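Local coordinates for Serine/threonine-protein kinase-like protein ACR4 (Arabidopsis thaliana, PDB 7A0J) that acts, through the extracellular beta-propeller domain seen here, as a receptor kinase that pairs with the CLE40 peptide to control formative cell divisions in root meristems, at residues D226-G238 and G245-G257. Residues are numbered along the deposited sequence; the frame is centred on the assembly and turned at random.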
ATOM      1  N   ASP A 226      -9.397 -12.221  16.146  1.00 70.74           N
ATOM      2  CA  ASP A 226     -10.021 -13.061  15.087  1.00 69.80           C
ATOM      3  C   ASP A 226      -8.922 -13.716  14.241  1.00 68.09           C
ATOM      4  O   ASP A 226      -7.952 -13.016  13.883  1.00 66.15           O
ATOM      5  CB  ASP A 226     -10.972 -12.245  14.204  1.00 67.83           C
ATOM      6  CG  ASP A 226     -12.271 -11.838  14.881  1.00 69.94           C
ATOM      7  OD1 ASP A 226     -12.521 -12.303  16.012  1.00 73.06           O
ATOM      8  OD2 ASP A 226     -13.026 -11.057  14.268  1.00 68.83           O
ATOM      9  N   LEU A 227      -9.087 -15.006  13.928  1.00 68.80           N
ATOM     10  CA  LEU A 227      -8.143 -15.807  13.101  1.00 67.51           C
ATOM     11  C   LEU A 227      -8.401 -15.508  11.626  1.00 64.11           C
ATOM     12  O   LEU A 227      -9.542 -15.253  11.244  1.00 63.75           O
ATOM     13  CB  LEU A 227      -8.337 -17.299  13.401  1.00 70.79           C
ATOM     14  CG  LEU A 227      -7.800 -17.786  14.748  1.00 73.95           C
ATOM     15  CD1 LEU A 227      -8.656 -17.285  15.903  1.00 75.94           C
ATOM     16  CD2 LEU A 227      -7.714 -19.305  14.774  1.00 76.96           C
ATOM     17  N   PRO A 228      -7.367 -15.527  10.751  1.00 61.65           N
ATOM     18  CA  PRO A 228      -7.558 -15.248   9.326  1.00 59.01           C
ATOM     19  C   PRO A 228      -8.465 -16.274   8.649  1.00 59.72           C
ATOM     20  O   PRO A 228      -8.563 -17.411   9.102  1.00 61.92           O
ATOM     21  CB  PRO A 228      -6.144 -15.312   8.726  1.00 57.90           C
ATOM     22  CG  PRO A 228      -5.212 -15.187   9.916  1.00 58.96           C
ATOM     23  CD  PRO A 228      -5.960 -15.810  11.076  1.00 61.84           C
ATOM     24  N   PRO A 229      -9.153 -15.906   7.542  1.00 57.91           N
ATOM     25  CA  PRO A 229     -10.073 -16.818   6.862  1.00 59.17           C
ATOM     26  C   PRO A 229      -9.348 -17.928   6.086  1.00 59.72           C
ATOM     27  O   PRO A 229      -8.247 -17.693   5.621  1.00 58.58           O
ATOM     28  CB  PRO A 229     -10.841 -15.892   5.907  1.00 57.50           C
ATOM     29  CG  PRO A 229      -9.862 -14.781   5.605  1.00 54.97           C
ATOM     30  CD  PRO A 229      -9.079 -14.591   6.888  1.00 55.14           C
ATOM     31  N   LYS A 230      -9.985 -19.099   5.969  1.00 61.89           N
ATOM     32  CA  LYS A 230      -9.452 -20.297   5.262  1.00 63.11           C
ATOM     33  C   LYS A 230      -9.772 -20.205   3.764  1.00 62.04           C
ATOM     34  O   LYS A 230      -9.084 -20.880   2.975  1.00 62.70           O
ATOM     35  CB  LYS A 230     -10.047 -21.575   5.861  1.00 66.76           C
ATOM     36  N   GLU A 231     -10.769 -19.393   3.392  1.00 60.53           N
ATOM     37  CA  GLU A 231     -11.292 -19.274   2.004  1.00 60.07           C
ATOM     38  C   GLU A 231     -10.237 -18.621   1.115  1.00 57.25           C
ATOM     39  O   GLU A 231      -9.457 -17.795   1.587  1.00 54.78           O
ATOM     40  CB  GLU A 231     -12.584 -18.451   1.975  1.00 59.83           C
ATOM     41  CG  GLU A 231     -13.745 -19.089   2.722  1.00 62.66           C
ATOM     42  CD  GLU A 231     -13.784 -18.846   4.223  1.00 62.87           C
ATOM     43  OE1 GLU A 231     -13.244 -17.818   4.675  1.00 60.77           O
ATOM     44  OE2 GLU A 231     -14.357 -19.690   4.938  1.00 66.05           O
ATOM     45  N   PRO A 232     -10.176 -18.965  -0.193  1.00 57.36           N
ATOM     46  CA  PRO A 232      -9.302 -18.261  -1.135  1.00 55.35           C
ATOM     47  C   PRO A 232      -9.617 -16.758  -1.182  1.00 52.38           C
ATOM     48  O   PRO A 232     -10.785 -16.414  -1.227  1.00 52.22           O
ATOM     49  CB  PRO A 232      -9.609 -18.913  -2.493  1.00 57.58           C
ATOM     50  CG  PRO A 232     -10.208 -20.261  -2.147  1.00 60.72           C
ATOM     51  CD  PRO A 232     -10.939 -20.045  -0.839  1.00 60.34           C
ATOM     52  N   LEU A 233      -8.582 -15.911  -1.154  1.00 50.12           N
ATOM     53  CA  LEU A 233      -8.704 -14.428  -1.223  1.00 47.91           C
ATOM     54  C   LEU A 233      -8.142 -13.926  -2.558  1.00 47.53           C
ATOM     55  O   LEU A 233      -7.142 -14.502  -3.030  1.00 48.23           O
ATOM     56  CB  LEU A 233      -7.949 -13.796  -0.048  1.00 46.26           C
ATOM     57  CG  LEU A 233      -8.449 -14.151   1.352  1.00 46.77           C
ATOM     58  CD1 LEU A 233      -7.857 -13.202   2.384  1.00 45.38           C
ATOM     59  CD2 LEU A 233      -9.969 -14.126   1.430  1.00 47.59           C
ATOM     60  N   LEU A 234      -8.769 -12.891  -3.132  1.00 47.00           N
ATOM     61  CA  LEU A 234      -8.304 -12.180  -4.356  1.00 46.82           C
ATOM     62  C   LEU A 234      -7.344 -11.053  -3.960  1.00 44.54           C
ATOM     63  O   LEU A 234      -6.356 -10.840  -4.686  1.00 44.91           O
ATOM     64  CB  LEU A 234      -9.509 -11.611  -5.112  1.00 47.92           C
ATOM     65  CG  LEU A 234     -10.316 -12.617  -5.930  1.00 50.75           C
ATOM     66  CD1 LEU A 234     -11.647 -12.015  -6.358  1.00 51.64           C
ATOM     67  CD2 LEU A 234      -9.533 -13.097  -7.144  1.00 52.34           C
ATOM     68  N   ALA A 235      -7.643 -10.350  -2.862  1.00 42.73           N
ATOM     69  CA  ALA A 235      -6.868  -9.194  -2.354  1.00 40.65           C
ATOM     70  C   ALA A 235      -6.785  -9.247  -0.826  1.00 39.69           C
ATOM     71  O   ALA A 235      -7.675  -9.850  -0.195  1.00 40.19           O
ATOM     72  CB  ALA A 235      -7.503  -7.907  -2.819  1.00 40.22           C
ATOM     73  N   VAL A 236      -5.742  -8.633  -0.264  1.00 38.45           N
ATOM     74  CA  VAL A 236      -5.548  -8.456   1.204  1.00 37.91           C
ATOM     75  C   VAL A 236      -4.967  -7.058   1.448  1.00 36.62           C
ATOM     76  O   VAL A 236      -4.184  -6.581   0.601  1.00 36.14           O
ATOM     77  CB  VAL A 236      -4.659  -9.571   1.792  1.00 38.69           C
ATOM     78  CG1 VAL A 236      -3.293  -9.632   1.122  1.00 38.58           C
ATOM     79  CG2 VAL A 236      -4.512  -9.443   3.303  1.00 39.03           C
ATOM     80  N   VAL A 237      -5.365  -6.423   2.552  1.00 36.36           N
ATOM     81  CA  VAL A 237      -4.843  -5.102   3.010  1.00 35.99           C
ATOM     82  C   VAL A 237      -4.546  -5.203   4.509  1.00 36.40           C
ATOM     83  O   VAL A 237      -5.167  -6.050   5.177  1.00 37.17           O
ATOM     84  CB  VAL A 237      -5.829  -3.958   2.696  1.00 35.98           C
ATOM     85  CG1 VAL A 237      -6.000  -3.762   1.197  1.00 35.73           C
ATOM     86  CG2 VAL A 237      -7.182  -4.159   3.366  1.00 36.74           C
ATOM     87  N   GLY A 238      -3.623  -4.374   5.002  1.00 36.43           N
ATOM     88  CA  GLY A 238      -3.206  -4.340   6.415  1.00 37.36           C
ATOM     89  C   GLY A 238      -3.475  -2.986   7.047  1.00 38.07           C
ATOM     90  O   GLY A 238      -2.964  -1.976   6.524  1.00 37.60           O
ATOM     91  N   GLY A 245      -9.613  -8.646   3.665  1.00 40.31           N
ATOM     92  CA  GLY A 245      -9.448  -9.291   2.351  1.00 40.15           C
ATOM     93  C   GLY A 245     -10.767  -9.415   1.617  1.00 40.98           C
ATOM     94  O   GLY A 245     -11.825  -9.283   2.264  1.00 41.65           O
ATOM     95  N   ILE A 246     -10.696  -9.636   0.305  1.00 41.29           N
ATOM     96  CA  ILE A 246     -11.859  -9.946  -0.574  1.00 42.70           C
ATOM     97  C   ILE A 246     -11.822 -11.448  -0.876  1.00 44.16           C
ATOM     98  O   ILE A 246     -10.803 -11.904  -1.425  1.00 43.79           O
ATOM     99  CB  ILE A 246     -11.816  -9.081  -1.852  1.00 42.49           C
ATOM    100  CG1 ILE A 246     -11.899  -7.589  -1.516  1.00 41.58           C
ATOM    101  CG2 ILE A 246     -12.899  -9.501  -2.835  1.00 44.17           C
ATOM    102  CD1 ILE A 246     -11.694  -6.669  -2.701  1.00 41.67           C
ATOM    103  N   LYS A 247     -12.878 -12.181  -0.505  1.00 46.13           N
ATOM    104  CA  LYS A 247     -13.040 -13.632  -0.799  1.00 48.53           C
ATOM    105  C   LYS A 247     -13.261 -13.802  -2.305  1.00 49.73           C
ATOM    106  O   LYS A 247     -14.034 -13.018  -2.874  1.00 49.69           O
ATOM    107  CB  LYS A 247     -14.216 -14.220  -0.013  1.00 50.45           C
ATOM    108  CG  LYS A 247     -14.064 -14.211   1.501  1.00 50.34           C
ATOM    109  CD  LYS A 247     -15.248 -14.828   2.215  1.00 52.84           C
ATOM    110  CE  LYS A 247     -15.120 -14.803   3.723  1.00 53.22           C
ATOM    111  NZ  LYS A 247     -16.243 -15.518   4.374  1.00 56.13           N
ATOM    112  N   ARG A 248     -12.611 -14.792  -2.920  1.00 51.37           N
ATOM    113  CA  ARG A 248     -12.601 -14.989  -4.395  1.00 53.27           C
ATOM    114  C   ARG A 248     -13.997 -15.365  -4.901  1.00 55.63           C
ATOM    115  O   ARG A 248     -14.353 -14.922  -6.013  1.00 56.49           O
ATOM    116  CB  ARG A 248     -11.589 -16.066  -4.796  1.00 54.96           C
ATOM    117  CG  ARG A 248     -11.424 -16.220  -6.302  1.00 56.98           C
ATOM    118  CD  ARG A 248     -10.169 -16.990  -6.656  1.00 58.12           C
ATOM    119  NE  ARG A 248     -10.271 -18.392  -6.274  1.00 60.67           N
ATOM    120  CZ  ARG A 248      -9.242 -19.223  -6.134  1.00 61.81           C
ATOM    121  NH1 ARG A 248      -8.005 -18.798  -6.335  1.00 60.52           N
ATOM    122  NH2 ARG A 248      -9.455 -20.480  -5.782  1.00 64.36           N
ATOM    123  N   TYR A 249     -14.755 -16.146  -4.126  1.00 56.93           N
ATOM    124  CA  TYR A 249     -16.035 -16.760  -4.569  1.00 59.75           C
ATOM    125  C   TYR A 249     -17.125 -15.688  -4.699  1.00 59.13           C
ATOM    126  O   TYR A 249     -17.759 -15.631  -5.772  1.00 60.89           O
ATOM    127  CB  TYR A 249     -16.467 -17.889  -3.630  1.00 61.73           C
ATOM    128  CG  TYR A 249     -17.353 -18.910  -4.296  1.00 65.56           C
ATOM    129  CD1 TYR A 249     -16.814 -19.887  -5.117  1.00 67.71           C
ATOM    130  CD2 TYR A 249     -18.731 -18.884  -4.138  1.00 67.33           C
ATOM    131  CE1 TYR A 249     -17.615 -20.825  -5.748  1.00 71.54           C
ATOM    132  CE2 TYR A 249     -19.546 -19.814  -4.762  1.00 70.94           C
ATOM    133  CZ  TYR A 249     -18.986 -20.789  -5.571  1.00 73.18           C
ATOM    134  OH  TYR A 249     -19.772 -21.713  -6.195  1.00 77.19           O
ATOM    135  N   ASP A 250     -17.342 -14.877  -3.654  1.00 56.82           N
ATOM    136  CA  ASP A 250     -18.492 -13.934  -3.562  1.00 56.71           C
ATOM    137  C   ASP A 250     -18.020 -12.471  -3.496  1.00 53.91           C
ATOM    138  O   ASP A 250     -18.890 -11.591  -3.357  1.00 53.81           O
ATOM    139  CB  ASP A 250     -19.400 -14.292  -2.379  1.00 57.75           C
ATOM    140  CG  ASP A 250     -18.737 -14.221  -1.012  1.00 56.12           C
ATOM    141  OD1 ASP A 250     -17.516 -13.972  -0.958  1.00 54.21           O
ATOM    142  OD2 ASP A 250     -19.450 -14.417  -0.009  1.00 57.15           O
ATOM    143  N   HIS A 251     -16.710 -12.211  -3.597  1.00 51.90           N
ATOM    144  CA  HIS A 251     -16.098 -10.851  -3.572  1.00 49.79           C
ATOM    145  C   HIS A 251     -16.491 -10.090  -2.295  1.00 48.72           C
ATOM    146  O   HIS A 251     -16.392  -8.844  -2.300  1.00 47.87           O
ATOM    147  CB  HIS A 251     -16.470 -10.068  -4.842  1.00 50.52           C
ATOM    148  CG  HIS A 251     -15.543 -10.299  -5.988  1.00 51.00           C
ATOM    149  ND1 HIS A 251     -14.671  -9.325  -6.440  1.00 49.83           N
ATOM    150  CD2 HIS A 251     -15.343 -11.380  -6.774  1.00 52.66           C
ATOM    151  CE1 HIS A 251     -13.979  -9.796  -7.457  1.00 50.75           C
ATOM    152  NE2 HIS A 251     -14.372 -11.056  -7.682  1.00 52.52           N
ATOM    153  N   SER A 252     -16.885 -10.800  -1.232  1.00 49.11           N
ATOM    154  CA  SER A 252     -17.317 -10.203   0.059  1.00 48.64           C
ATOM    155  C   SER A 252     -16.081  -9.848   0.893  1.00 46.66           C
ATOM    156  O   SER A 252     -15.115 -10.638   0.893  1.00 46.14           O
ATOM    157  CB  SER A 252     -18.251 -11.117   0.811  1.00 50.69           C
ATOM    158  OG  SER A 252     -17.565 -12.259   1.300  1.00 51.30           O
ATOM    159  N   ALA A 253     -16.115  -8.694   1.563  1.00 45.65           N
ATOM    160  CA  ALA A 253     -15.062  -8.219   2.488  1.00 44.36           C
ATOM    161  C   ALA A 253     -15.123  -9.036   3.782  1.00 45.35           C
ATOM    162  O   ALA A 253     -16.240  -9.285   4.274  1.00 46.90           O
ATOM    163  CB  ALA A 253     -15.231  -6.745   2.764  1.00 43.82           C
ATOM    164  N   VAL A 254     -13.961  -9.440   4.297  1.00 44.80           N
ATOM    165  CA  VAL A 254     -13.797 -10.078   5.638  1.00 46.14           C
ATOM    166  C   VAL A 254     -12.562  -9.454   6.297  1.00 45.12           C
ATOM    167  O   VAL A 254     -11.543  -9.294   5.598  1.00 43.48           O
ATOM    168  CB  VAL A 254     -13.692 -11.614   5.535  1.00 47.57           C
ATOM    169  CG1 VAL A 254     -12.593 -12.061   4.582  1.00 46.54           C
ATOM    170  CG2 VAL A 254     -13.515 -12.265   6.899  1.00 49.12           C
ATOM    171  N   CYS A 255     -12.673  -9.091   7.579  1.00 46.26           N
ATOM    172  CA  CYS A 255     -11.588  -8.479   8.392  1.00 46.10           C
ATOM    173  C   CYS A 255     -11.336  -9.323   9.645  1.00 47.95           C
ATOM    174  O   CYS A 255     -12.271 -10.009  10.099  1.00 49.81           O
ATOM    175  CB  CYS A 255     -11.928  -7.044   8.776  1.00 46.16           C
ATOM    176  SG  CYS A 255     -12.204  -5.966   7.345  1.00 45.15           S
ATOM    177  N   TRP A 256     -10.111  -9.266  10.169  1.00 47.91           N
ATOM    178  CA  TRP A 256      -9.654 -10.030  11.360  1.00 50.11           C
ATOM    179  C   TRP A 256      -8.460  -9.310  11.999  1.00 50.37           C
ATOM    180  O   TRP A 256      -7.801  -8.524  11.291  1.00 48.21           O
ATOM    181  CB  TRP A 256      -9.301 -11.469  10.958  1.00 50.29           C
ATOM    182  CG  TRP A 256      -8.125 -11.563  10.035  1.00 48.10           C
ATOM    183  CD1 TRP A 256      -6.822 -11.764  10.387  1.00 48.06           C
ATOM    184  CD2 TRP A 256      -8.137 -11.447   8.601  1.00 46.28           C
ATOM    185  NE1 TRP A 256      -6.026 -11.783   9.275  1.00 46.47           N
ATOM    186  CE2 TRP A 256      -6.803 -11.593   8.163  1.00 45.28           C
ATOM    187  CE3 TRP A 256      -9.139 -11.236   7.645  1.00 45.57           C
ATOM    188  CZ2 TRP A 256      -6.451 -11.535   6.816  1.00 43.76           C
ATOM    189  CZ3 TRP A 256      -8.790 -11.180   6.314  1.00 44.25           C
ATOM    190  CH2 TRP A 256      -7.462 -11.326   5.907  1.00 43.40           C
ATOM    191  N   GLY A 257      -8.199  -9.576  13.283  1.00 53.52           N
ATOM    192  CA  GLY A 257      -7.035  -9.052  14.026  1.00 54.71           C
ATOM    193  C   GLY A 257      -7.388  -8.689  15.457  1.00 58.10           C
ATOM    194  O   GLY A 257      -8.360  -9.262  15.990  1.00 60.50           O
TER
HETATM  195  O   HOH W   1     -13.374 -17.373  -1.733  1.00 49.85           O
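Trp256, in the sixth repeat of this beta-propeller ectodomain, lifts its indole from strand 253-257 with CG between the backbone N and the carbonyl carbon (chi1 66°), which lays one face of the ring against Pro228 and Pro229. Proline suits both places, since its rigid, compact ring and the polarised C-H groups beside its nitrogen pack well on an aromatic face. Pro228 CA sits 3.6 Å above the centre of the Trp256 five-membered ring, and Pro229 CD lies 3.5 Å from the centre of the six-membered ring, making two CH-pi contacts on one face. At the far end of the indole, Leu233 CD1 approaches Trp256 CH2 to 4.0 Å, while Val202 of the preceding repeat also packs on Leu233 and both prolines. An alanine in place of Trp256 would probably leave the two prolines without their aromatic platform and the incoming loop less firmly held. Asp226 N donates to Gly257 O and ties that loop to the end of the strand.

Farther along, strands 235-238 and 245-247 run antiparallel within the blade. Gly245 fits here because a beta carbon would collide with Leu233 CD1. Leu234 N donates to Ile246 O at 2.8 Å, arriving nearly along the C=O axis. With CG anti to the backbone N (chi1 -174°) and a bend at chi3, Arg248 suits its place as a long chain ending in a flat cation: the guanidinium face lies on Pro232 CB while NH1 bonds to Leu198 O. Its own backbone N donates to Pro232 O at 3.0 Å, and a water that donates to this same oxygen accepts from Tyr249 N.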